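Local coordinates for protein 361aa long hypothetical D-aminopeptidase (PDB 2DRH) that is of unconfirmed function but probably acts as an aminopeptidase, removing residues from the amino ends of peptides, at residues 40-52 with 138-150. Residues are numbered along the deposited sequence; the frame is centred on the assembly and turned at random.
Sequences KLIPGKGPVRTGV and DSYLNDIRGRHVK
D143 reaches into the turn before strand 48-56, where G44 N-H forks to its OD1 (3.2 Å) and OD2 (2.9 Å) from their syn side, about 20° out of the carboxylate plane. CG anti to the backbone N (chi1 166°) points the acid there, while D143 N bonds back to P47 O. Glycine suits G44, where (phi 103°) a CB would press on P43 O, and G146, where it would strike D143 OD2. Within the same loop H148 NE2 donates to D143 OD2 at a doubtful 2.5 Å, probably helping orient it; V48 CB lies over one imidazole face. Beside R49, N142, in the loop between strand 132-136 and helix 151-160, uses both amide ends: OD1 accepts R49 N at 2.9 Å, from above the carbonyl plane, and ND2 donates to D138 OD1. D138 OD2 takes T50 OG1, also hydrogen-bonded to N100 ND2, on its syn lone pair. A leucine in place of N142 would probably leave R49 N without its acceptor and D138 freer to turn. V52 CG2 meets V149 CG1 tightly at 3.5 Å. The donors round D143 and D138 probably favour ionised carboxylates; the bonds to G44, P47, R49 and T50 join loop to strand and turn.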
loop_
_atom_site.group_PDB
_atom_site.type_symbol
_atom_site.label_atom_id
_atom_site.label_comp_id
_atom_site.label_asym_id
_atom_site.label_seq_id
_atom_site.Cartn_x
_atom_site.Cartn_y
_atom_site.Cartn_z
ATOM N N LYS A 40 3.382 -9.802 -43.459
ATOM C CA LYS A 40 3.569 -8.398 -43.121
ATOM C C LYS A 40 2.454 -7.839 -42.244
ATOM O O LYS A 40 1.286 -8.187 -42.404
ATOM C CB LYS A 40 3.656 -7.596 -44.421
ATOM C CG LYS A 40 4.901 -6.742 -44.578
ATOM C CD LYS A 40 4.690 -5.356 -44.013
ATOM C CE LYS A 40 5.790 -4.402 -44.463
ATOM N NZ LYS A 40 5.473 -2.997 -44.070
ATOM N N LEU A 41 2.817 -6.966 -41.312
ATOM C CA LEU A 41 1.824 -6.360 -40.439
ATOM C C LEU A 41 1.086 -5.238 -41.157
ATOM O O LEU A 41 1.704 -4.350 -41.739
ATOM C CB LEU A 41 2.483 -5.790 -39.179
ATOM C CG LEU A 41 1.574 -4.909 -38.313
ATOM C CD1 LEU A 41 0.454 -5.753 -37.711
ATOM C CD2 LEU A 41 2.396 -4.251 -37.216
ATOM N N ILE A 42 -0.239 -5.302 -41.136
ATOM C CA ILE A 42 -1.066 -4.265 -41.731
ATOM C C ILE A 42 -1.887 -3.773 -40.551
ATOM O O ILE A 42 -2.974 -4.289 -40.285
ATOM C CB ILE A 42 -2.012 -4.818 -42.830
ATOM C CG1 ILE A 42 -1.194 -5.385 -43.994
ATOM C CG2 ILE A 42 -2.926 -3.701 -43.337
ATOM C CD1 ILE A 42 -2.035 -5.966 -45.112
ATOM N N PRO A 43 -1.356 -2.779 -39.811
ATOM C CA PRO A 43 -1.994 -2.184 -38.630
ATOM C C PRO A 43 -3.475 -1.877 -38.792
ATOM O O PRO A 43 -3.866 -1.050 -39.615
ATOM C CB PRO A 43 -1.151 -0.931 -38.371
ATOM C CG PRO A 43 -0.561 -0.615 -39.720
ATOM C CD PRO A 43 -0.189 -1.978 -40.223
ATOM N N GLY A 44 -4.294 -2.557 -37.993
ATOM C CA GLY A 44 -5.729 -2.364 -38.061
ATOM C C GLY A 44 -6.399 -3.500 -38.799
ATOM O O GLY A 44 -7.609 -3.702 -38.689
ATOM N N LYS A 45 -5.609 -4.262 -39.549
ATOM C CA LYS A 45 -6.140 -5.381 -40.317
ATOM C C LYS A 45 -5.643 -6.750 -39.829
ATOM O O LYS A 45 -6.437 -7.679 -39.647
ATOM C CB LYS A 45 -5.790 -5.188 -41.795
ATOM C CG LYS A 45 -6.158 -6.354 -42.687
ATOM C CD LYS A 45 -5.733 -6.097 -44.124
ATOM C CE LYS A 45 -5.873 -7.355 -44.958
ATOM N NZ LYS A 45 -5.026 -8.449 -44.398
ATOM N N GLY A 46 -4.337 -6.873 -39.618
ATOM C CA GLY A 46 -3.785 -8.136 -39.161
ATOM C C GLY A 46 -2.313 -8.264 -39.496
ATOM O O GLY A 46 -1.697 -7.283 -39.909
ATOM N N PRO A 47 -1.711 -9.455 -39.335
ATOM C CA PRO A 47 -2.294 -10.719 -38.861
ATOM C C PRO A 47 -2.873 -10.624 -37.450
ATOM O O PRO A 47 -2.377 -9.866 -36.618
ATOM C CB PRO A 47 -1.114 -11.686 -38.923
ATOM C CG PRO A 47 -0.285 -11.135 -40.047
ATOM C CD PRO A 47 -0.315 -9.658 -39.763
ATOM N N VAL A 48 -3.921 -11.398 -37.184
ATOM C CA VAL A 48 -4.555 -11.384 -35.873
ATOM C C VAL A 48 -4.304 -12.676 -35.107
ATOM O O VAL A 48 -4.616 -13.770 -35.578
ATOM C CB VAL A 48 -6.078 -11.156 -35.985
ATOM C CG1 VAL A 48 -6.683 -12.184 -36.897
ATOM C CG2 VAL A 48 -6.725 -11.238 -34.607
ATOM N N ARG A 49 -3.739 -12.527 -33.913
ATOM C CA ARG A 49 -3.423 -13.651 -33.042
ATOM C C ARG A 49 -3.709 -13.187 -31.615
ATOM O O ARG A 49 -2.794 -12.901 -30.850
ATOM C CB ARG A 49 -1.944 -14.024 -33.187
ATOM C CG ARG A 49 -1.484 -14.340 -34.617
ATOM C CD ARG A 49 -1.874 -15.745 -35.072
ATOM N NE ARG A 49 -1.234 -16.116 -36.339
ATOM C CZ ARG A 49 -1.621 -15.684 -37.539
ATOM N NH1 ARG A 49 -2.657 -14.860 -37.656
ATOM N NH2 ARG A 49 -0.964 -16.069 -38.627
ATOM N N THR A 50 -4.987 -13.093 -31.270
ATOM C CA THR A 50 -5.372 -12.639 -29.945
ATOM C C THR A 50 -6.622 -13.386 -29.479
ATOM O O THR A 50 -6.989 -14.405 -30.060
ATOM C CB THR A 50 -5.616 -11.100 -29.952
ATOM O OG1 THR A 50 -5.769 -10.632 -28.610
ATOM C CG2 THR A 50 -6.861 -10.748 -30.746
ATOM N N GLY A 51 -7.271 -12.894 -28.432
ATOM C CA GLY A 51 -8.460 -13.572 -27.946
ATOM C C GLY A 51 -8.918 -13.097 -26.587
ATOM O O GLY A 51 -8.435 -12.087 -26.076
ATOM N N VAL A 52 -9.843 -13.848 -25.997
ATOM C CA VAL A 52 -10.407 -13.523 -24.698
ATOM C C VAL A 52 -10.605 -14.786 -23.870
ATOM O O VAL A 52 -10.995 -15.830 -24.392
ATOM C CB VAL A 52 -11.784 -12.825 -24.858
ATOM C CG1 VAL A 52 -12.420 -12.580 -23.492
ATOM C CG2 VAL A 52 -11.618 -11.514 -25.603
ATOM N N ASP A 138 0.301 -8.830 -26.608
ATOM C CA ASP A 138 0.634 -9.844 -27.611
ATOM C C ASP A 138 1.161 -9.241 -28.918
ATOM O O ASP A 138 1.187 -9.906 -29.952
ATOM C CB ASP A 138 -0.584 -10.735 -27.911
ATOM C CG ASP A 138 -1.863 -9.934 -28.130
ATOM O OD1 ASP A 138 -1.768 -8.725 -28.423
ATOM O OD2 ASP A 138 -2.965 -10.523 -28.017
ATOM N N SER A 139 1.612 -7.991 -28.860
ATOM C CA SER A 139 2.104 -7.302 -30.051
ATOM C C SER A 139 3.135 -8.039 -30.903
ATOM O O SER A 139 3.155 -7.876 -32.123
ATOM C CB SER A 139 2.665 -5.933 -29.669
ATOM O OG SER A 139 3.812 -6.084 -28.865
ATOM N N TYR A 140 3.992 -8.848 -30.289
ATOM C CA TYR A 140 5.003 -9.557 -31.072
ATOM C C TYR A 140 4.383 -10.404 -32.179
ATOM O O TYR A 140 4.917 -10.482 -33.284
ATOM C CB TYR A 140 5.871 -10.447 -30.180
ATOM C CG TYR A 140 7.088 -10.988 -30.899
ATOM C CD1 TYR A 140 8.144 -10.144 -31.260
ATOM C CD2 TYR A 140 7.169 -12.333 -31.256
ATOM C CE1 TYR A 140 9.252 -10.630 -31.960
ATOM C CE2 TYR A 140 8.268 -12.830 -31.954
ATOM C CZ TYR A 140 9.307 -11.972 -32.304
ATOM O OH TYR A 140 10.393 -12.471 -32.987
ATOM N N LEU A 141 3.249 -11.034 -31.889
ATOM C CA LEU A 141 2.580 -11.868 -32.879
ATOM C C LEU A 141 1.249 -11.280 -33.345
ATOM O O LEU A 141 0.750 -11.628 -34.412
ATOM C CB LEU A 141 2.334 -13.270 -32.303
ATOM C CG LEU A 141 3.557 -14.136 -31.969
ATOM C CD1 LEU A 141 3.107 -15.418 -31.275
ATOM C CD2 LEU A 141 4.317 -14.464 -33.244
ATOM N N ASN A 142 0.682 -10.377 -32.558
ATOM C CA ASN A 142 -0.620 -9.818 -32.906
ATOM C C ASN A 142 -0.670 -8.354 -33.309
ATOM O O ASN A 142 0.117 -7.535 -32.836
ATOM C CB ASN A 142 -1.593 -10.046 -31.741
ATOM C CG ASN A 142 -2.968 -9.464 -32.001
ATOM O OD1 ASN A 142 -3.595 -9.755 -33.019
ATOM N ND2 ASN A 142 -3.448 -8.640 -31.075
ATOM N N ASP A 143 -1.605 -8.042 -34.204
ATOM C CA ASP A 143 -1.828 -6.674 -34.643
ATOM C C ASP A 143 -2.648 -6.067 -33.512
ATOM O O ASP A 143 -3.868 -5.922 -33.611
ATOM C CB ASP A 143 -2.633 -6.635 -35.951
ATOM C CG ASP A 143 -3.186 -5.246 -36.255
ATOM O OD1 ASP A 143 -2.430 -4.261 -36.104
ATOM O OD2 ASP A 143 -4.372 -5.136 -36.645
ATOM N N ILE A 144 -1.966 -5.728 -32.427
ATOM C CA ILE A 144 -2.630 -5.166 -31.260
ATOM C C ILE A 144 -3.274 -3.797 -31.507
ATOM O O ILE A 144 -4.316 -3.490 -30.939
ATOM C CB ILE A 144 -1.641 -5.094 -30.076
ATOM C CG1 ILE A 144 -2.415 -4.967 -28.762
ATOM C CG2 ILE A 144 -0.663 -3.934 -30.270
ATOM C CD1 ILE A 144 -1.570 -5.271 -27.544
ATOM N N ARG A 145 -2.663 -2.976 -32.357
ATOM C CA ARG A 145 -3.221 -1.663 -32.656
ATOM C C ARG A 145 -4.610 -1.793 -33.291
ATOM O O ARG A 145 -5.429 -0.886 -33.187
ATOM C CB ARG A 145 -2.306 -0.891 -33.616
ATOM C CG ARG A 145 -0.962 -0.458 -33.034
ATOM C CD ARG A 145 -0.090 0.207 -34.111
ATOM N NE ARG A 145 -0.726 1.396 -34.667
ATOM C CZ ARG A 145 -0.700 2.599 -34.096
ATOM N NH1 ARG A 145 -0.058 2.783 -32.950
ATOM N NH2 ARG A 145 -1.339 3.613 -34.662
ATOM N N GLY A 146 -4.869 -2.923 -33.945
ATOM C CA GLY A 146 -6.154 -3.129 -34.599
ATOM C C GLY A 146 -7.357 -3.460 -33.725
ATOM O O GLY A 146 -8.487 -3.428 -34.211
ATOM N N ARG A 147 -7.136 -3.785 -32.455
ATOM C CA ARG A 147 -8.239 -4.101 -31.543
ATOM C C ARG A 147 -9.236 -5.042 -32.207
ATOM O O ARG A 147 -10.372 -4.668 -32.496
ATOM C CB ARG A 147 -8.943 -2.816 -31.094
ATOM C CG ARG A 147 -8.073 -1.937 -30.199
ATOM C CD ARG A 147 -8.128 -0.471 -30.611
ATOM N NE ARG A 147 -8.960 0.321 -29.717
ATOM C CZ ARG A 147 -9.205 1.616 -29.875
ATOM N NH1 ARG A 147 -8.685 2.284 -30.902
ATOM N NH2 ARG A 147 -9.962 2.249 -28.993
ATOM N N HIS A 148 -8.805 -6.274 -32.438
ATOM C CA HIS A 148 -9.650 -7.255 -33.104
ATOM C C HIS A 148 -10.652 -7.937 -32.182
ATOM O O HIS A 148 -11.627 -8.530 -32.642
ATOM C CB HIS A 148 -8.752 -8.266 -33.823
ATOM C CG HIS A 148 -7.843 -7.622 -34.821
ATOM N ND1 HIS A 148 -8.315 -6.991 -35.954
ATOM C CD2 HIS A 148 -6.505 -7.417 -34.809
ATOM C CE1 HIS A 148 -7.308 -6.423 -36.591
ATOM N NE2 HIS A 148 -6.199 -6.665 -35.917
ATOM N N VAL A 149 -10.420 -7.843 -30.877
ATOM C CA VAL A 149 -11.350 -8.422 -29.918
ATOM C C VAL A 149 -12.643 -7.624 -30.022
ATOM O O VAL A 149 -12.612 -6.394 -30.039
ATOM C CB VAL A 149 -10.839 -8.289 -28.475
ATOM C CG1 VAL A 149 -11.959 -8.629 -27.505
ATOM C CG2 VAL A 149 -9.645 -9.199 -28.256
ATOM N N LYS A 150 -13.774 -8.317 -30.100
ATOM C CA LYS A 150 -15.059 -7.637 -30.179
ATOM C C LYS A 150 -15.832 -7.866 -28.889
ATOM O O LYS A 150 -15.651 -8.886 -28.218
ATOM C CB LYS A 150 -15.877 -8.145 -31.369
ATOM C CG LYS A 150 -15.242 -7.879 -32.725
ATOM C CD LYS A 150 -16.209 -8.184 -33.867
ATOM C CE LYS A 150 -17.213 -7.048 -34.083
ATOM N NZ LYS A 150 -17.979 -6.675 -32.851
#